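Local atomic coordinates of hypothetical protein aq_1956 (Aquifex aeolicus, PDB entry 2YVT), a protein that is of unknown function but, as a calcineurin-like metallophosphoesterase, probably hydrolyses phosphoester bonds at a metal-containing site. Residues K104-A109 / I120-E125. Sequence-based numbering, arbitrary orientation.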
ATOM      1  N   LYS A 104      -0.422  14.831   5.189  1.00 10.25           N
ATOM      2  CA  LYS A 104      -0.244  15.368   6.547  1.00 12.48           C
ATOM      3  C   LYS A 104      -1.342  14.877   7.497  1.00 11.50           C
ATOM      4  O   LYS A 104      -1.076  14.602   8.665  1.00 12.80           O
ATOM      5  CB  LYS A 104      -0.142  16.900   6.531  1.00 13.38           C
ATOM      6  CG  LYS A 104       1.141  17.404   5.816  1.00 14.97           C
ATOM      7  CD  LYS A 104       1.328  18.919   5.912  1.00 15.50           C
ATOM      8  CE  LYS A 104       2.621  19.386   5.237  1.00 16.86           C
ATOM      9  NZ  LYS A 104       2.660  19.159   3.759  1.00 19.45           N
ATOM     10  N   ILE A 105      -2.567  14.750   6.984  1.00 11.05           N
ATOM     11  CA  ILE A 105      -3.690  14.249   7.776  1.00 10.24           C
ATOM     12  C   ILE A 105      -3.571  12.731   7.994  1.00  9.63           C
ATOM     13  O   ILE A 105      -3.817  12.224   9.092  1.00 10.81           O
ATOM     14  CB  ILE A 105      -5.040  14.638   7.129  1.00 11.27           C
ATOM     15  CG1 ILE A 105      -5.192  16.164   7.202  1.00 13.15           C
ATOM     16  CG2 ILE A 105      -6.214  13.910   7.805  1.00 12.33           C
ATOM     17  CD1 ILE A 105      -6.458  16.712   6.571  1.00 15.25           C
ATOM     18  N   PHE A 106      -3.174  12.010   6.951  1.00  9.89           N
ATOM     19  CA  PHE A 106      -2.959  10.583   7.069  1.00 10.19           C
ATOM     20  C   PHE A 106      -1.896  10.272   8.133  1.00  9.33           C
ATOM     21  O   PHE A 106      -2.086   9.393   8.973  1.00 10.99           O
ATOM     22  CB  PHE A 106      -2.540   9.992   5.720  1.00 11.51           C
ATOM     23  CG  PHE A 106      -2.310   8.524   5.771  1.00 12.70           C
ATOM     24  CD1 PHE A 106      -3.380   7.641   5.756  1.00 14.73           C
ATOM     25  CD2 PHE A 106      -1.019   8.022   5.877  1.00 14.55           C
ATOM     26  CE1 PHE A 106      -3.160   6.259   5.828  1.00 15.71           C
ATOM     27  CE2 PHE A 106      -0.796   6.663   5.956  1.00 15.43           C
ATOM     28  CZ  PHE A 106      -1.862   5.783   5.936  1.00 14.62           C
ATOM     29  N   LEU A 107      -0.786  11.001   8.098  1.00 10.30           N
ATOM     30  CA  LEU A 107       0.290  10.753   9.058  1.00 10.43           C
ATOM     31  C   LEU A 107      -0.079  11.186  10.477  1.00 10.46           C
ATOM     32  O   LEU A 107       0.350  10.561  11.443  1.00 10.83           O
ATOM     33  CB  LEU A 107       1.596  11.401   8.603  1.00 10.69           C
ATOM     34  CG  LEU A 107       2.169  10.786   7.321  1.00 10.25           C
ATOM     35  CD1 LEU A 107       3.456  11.499   6.917  1.00 10.78           C
ATOM     36  CD2 LEU A 107       2.386   9.282   7.430  1.00 11.12           C
ATOM     37  N   ARG A 108      -0.900  12.226  10.600  1.00  9.62           N
ATOM     38  CA  ARG A 108      -1.410  12.594  11.915  1.00  9.89           C
ATOM     39  C   ARG A 108      -2.268  11.469  12.501  1.00  9.99           C
ATOM     40  O   ARG A 108      -2.149  11.150  13.683  1.00 10.20           O
ATOM     41  CB  ARG A 108      -2.177  13.919  11.860  1.00  9.62           C
ATOM     42  CG  ARG A 108      -2.838  14.290  13.176  1.00  9.77           C
ATOM     43  CD  ARG A 108      -1.842  14.633  14.273  1.00 10.62           C
ATOM     44  NE  ARG A 108      -2.521  14.705  15.569  1.00 11.86           N
ATOM     45  CZ  ARG A 108      -1.944  15.089  16.699  1.00 14.13           C
ATOM     46  NH1 ARG A 108      -0.677  15.478  16.710  1.00 14.20           N
ATOM     47  NH2 ARG A 108      -2.642  15.101  17.835  1.00 15.03           N
ATOM     48  N   ALA A 109      -3.114  10.861  11.671  1.00 10.56           N
ATOM     49  CA  ALA A 109      -3.913   9.720  12.109  1.00 10.87           C
ATOM     50  C   ALA A 109      -3.022   8.549  12.529  1.00 11.51           C
ATOM     51  O   ALA A 109      -3.274   7.914  13.555  1.00 13.75           O
ATOM     52  CB  ALA A 109      -4.904   9.297  11.019  1.00 11.43           C
ATOM     53  N   ILE A 120       0.687  -1.431  14.920  1.00  9.58           N
ATOM     54  CA  ILE A 120       0.636  -0.815  13.586  1.00 10.37           C
ATOM     55  C   ILE A 120       1.846   0.076  13.324  1.00 10.62           C
ATOM     56  O   ILE A 120       2.217   0.905  14.162  1.00 11.98           O
ATOM     57  CB  ILE A 120      -0.653   0.029  13.397  1.00 10.56           C
ATOM     58  CG1 ILE A 120      -1.903  -0.844  13.548  1.00 11.33           C
ATOM     59  CG2 ILE A 120      -0.639   0.756  12.040  1.00 11.93           C
ATOM     60  CD1 ILE A 120      -3.195  -0.049  13.499  1.00 12.61           C
ATOM     61  N   ARG A 121       2.442  -0.088  12.146  1.00 10.93           N
ATOM     62  CA  ARG A 121       3.457   0.827  11.655  1.00 11.23           C
ATOM     63  C   ARG A 121       3.109   1.242  10.237  1.00 10.72           C
ATOM     64  O   ARG A 121       2.963   0.395   9.365  1.00 10.79           O
ATOM     65  CB  ARG A 121       4.819   0.145  11.679  1.00 14.98           C
ATOM     66  CG  ARG A 121       5.931   0.987  11.106  1.00 20.05           C
ATOM     67  CD  ARG A 121       7.272   0.354  11.370  1.00 25.64           C
ATOM     68  NE  ARG A 121       7.840   0.750  12.659  1.00 30.13           N
ATOM     69  CZ  ARG A 121       8.747   1.713  12.811  1.00 31.20           C
ATOM     70  NH1 ARG A 121       9.192   2.387  11.757  1.00 31.97           N
ATOM     71  NH2 ARG A 121       9.204   2.005  14.020  1.00 33.45           N
ATOM     72  N   VAL A 122       2.964   2.545  10.018  1.00  9.86           N
ATOM     73  CA  VAL A 122       2.790   3.072   8.670  1.00 10.70           C
ATOM     74  C   VAL A 122       4.166   3.232   8.032  1.00 10.58           C
ATOM     75  O   VAL A 122       5.073   3.821   8.633  1.00 12.29           O
ATOM     76  CB  VAL A 122       2.031   4.428   8.674  1.00 11.35           C
ATOM     77  CG1 VAL A 122       2.127   5.105   7.317  1.00 12.79           C
ATOM     78  CG2 VAL A 122       0.576   4.216   9.066  1.00 14.21           C
ATOM     79  N   LEU A 123       4.320   2.685   6.825  1.00 10.05           N
ATOM     80  CA  LEU A 123       5.563   2.805   6.072  1.00 10.52           C
ATOM     81  C   LEU A 123       5.305   3.601   4.815  1.00 10.50           C
ATOM     82  O   LEU A 123       4.592   3.159   3.915  1.00  9.86           O
ATOM     83  CB  LEU A 123       6.126   1.427   5.709  1.00 11.66           C
ATOM     84  CG  LEU A 123       6.534   0.524   6.864  1.00 12.45           C
ATOM     85  CD1 LEU A 123       7.026  -0.792   6.303  1.00 12.58           C
ATOM     86  CD2 LEU A 123       7.599   1.177   7.728  1.00 14.29           C
ATOM     87  N   HIS A 124       5.862   4.800   4.778  1.00  9.81           N
ATOM     88  CA  HIS A 124       5.766   5.630   3.595  1.00  9.18           C
ATOM     89  C   HIS A 124       7.012   6.491   3.498  1.00  9.18           C
ATOM     90  O   HIS A 124       7.253   7.347   4.356  1.00  9.93           O
ATOM     91  CB  HIS A 124       4.503   6.501   3.611  1.00  9.04           C
ATOM     92  CG  HIS A 124       4.377   7.375   2.402  1.00  9.02           C
ATOM     93  ND1 HIS A 124       4.336   6.864   1.120  1.00  8.72           N
ATOM     94  CD2 HIS A 124       4.318   8.721   2.273  1.00  8.66           C
ATOM     95  CE1 HIS A 124       4.239   7.858   0.254  1.00  8.91           C
ATOM     96  NE2 HIS A 124       4.237   8.996   0.927  1.00  8.43           N
ATOM     97  N   GLU A 125       7.803   6.244   2.454  1.00  8.25           N
ATOM     98  CA  GLU A 125       9.130   6.863   2.308  1.00  9.39           C
ATOM     99  C   GLU A 125      10.015   6.506   3.507  1.00 10.45           C
ATOM    100  O   GLU A 125      10.801   7.323   3.997  1.00 12.23           O
ATOM    101  CB  GLU A 125       9.026   8.378   2.142  1.00 10.11           C
ATOM    102  CG  GLU A 125       8.001   8.811   1.115  1.00 11.63           C
ATOM    103  CD  GLU A 125       7.931  10.298   0.981  1.00 14.11           C
ATOM    104  OE1 GLU A 125       8.970  10.896   0.662  1.00 17.71           O
ATOM    105  OE2 GLU A 125       6.848  10.869   1.209  1.00 17.02           O
TER
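Val122 points a forked side chain at helix 103-112, and its methyl CG1 is the point on which the contact turns, meeting both Phe106 and Leu107. The tight side belongs to Phe106. Its ring and the valine approach from opposite directions, and CG1 of Val122 lies 3.6 Å from CE2 of Phe106, near the ring plane, so the valine meets the edge of the ring and not a face. The second methyl, CG2, comes only within 4.2 Å of the same CE2, so that one ring atom is met by both methyls, CG1 closely and CG2 loosely. A first torsion of -180°, which sets CG of Phe106 anti to the backbone N, carries the ring off the helix and across to the strand. The phenylalanine is buried, its side chain also touching Ile42 and Pro96.

Leu107 makes the looser, solvent-facing side. Its CB leaves the helix at an angle to the strand, but the branch carrying CD2 swings back to within 4.2 Å of CG1 of Val122, touching the valine methyl loosely from the more exposed side of the helix. No hydrogen bond joins the two segments, and the backbones stay well apart, the CA atoms of Leu107 and Val122 being separated by 8.1 Å.

The packing closes the beta-alpha-beta unit formed by strand 91-95, helix 103-112 and strand 120-122. In strand 120-122, an outermost strand of its six-stranded mixed sheet, Arg121 bonds by its backbone to Thr92 and Val94 of the parallel strand 91-95, and Leu123, just past the strand end, bonds to Val94, while Ile105 and Ala109 turn to helix 65-86.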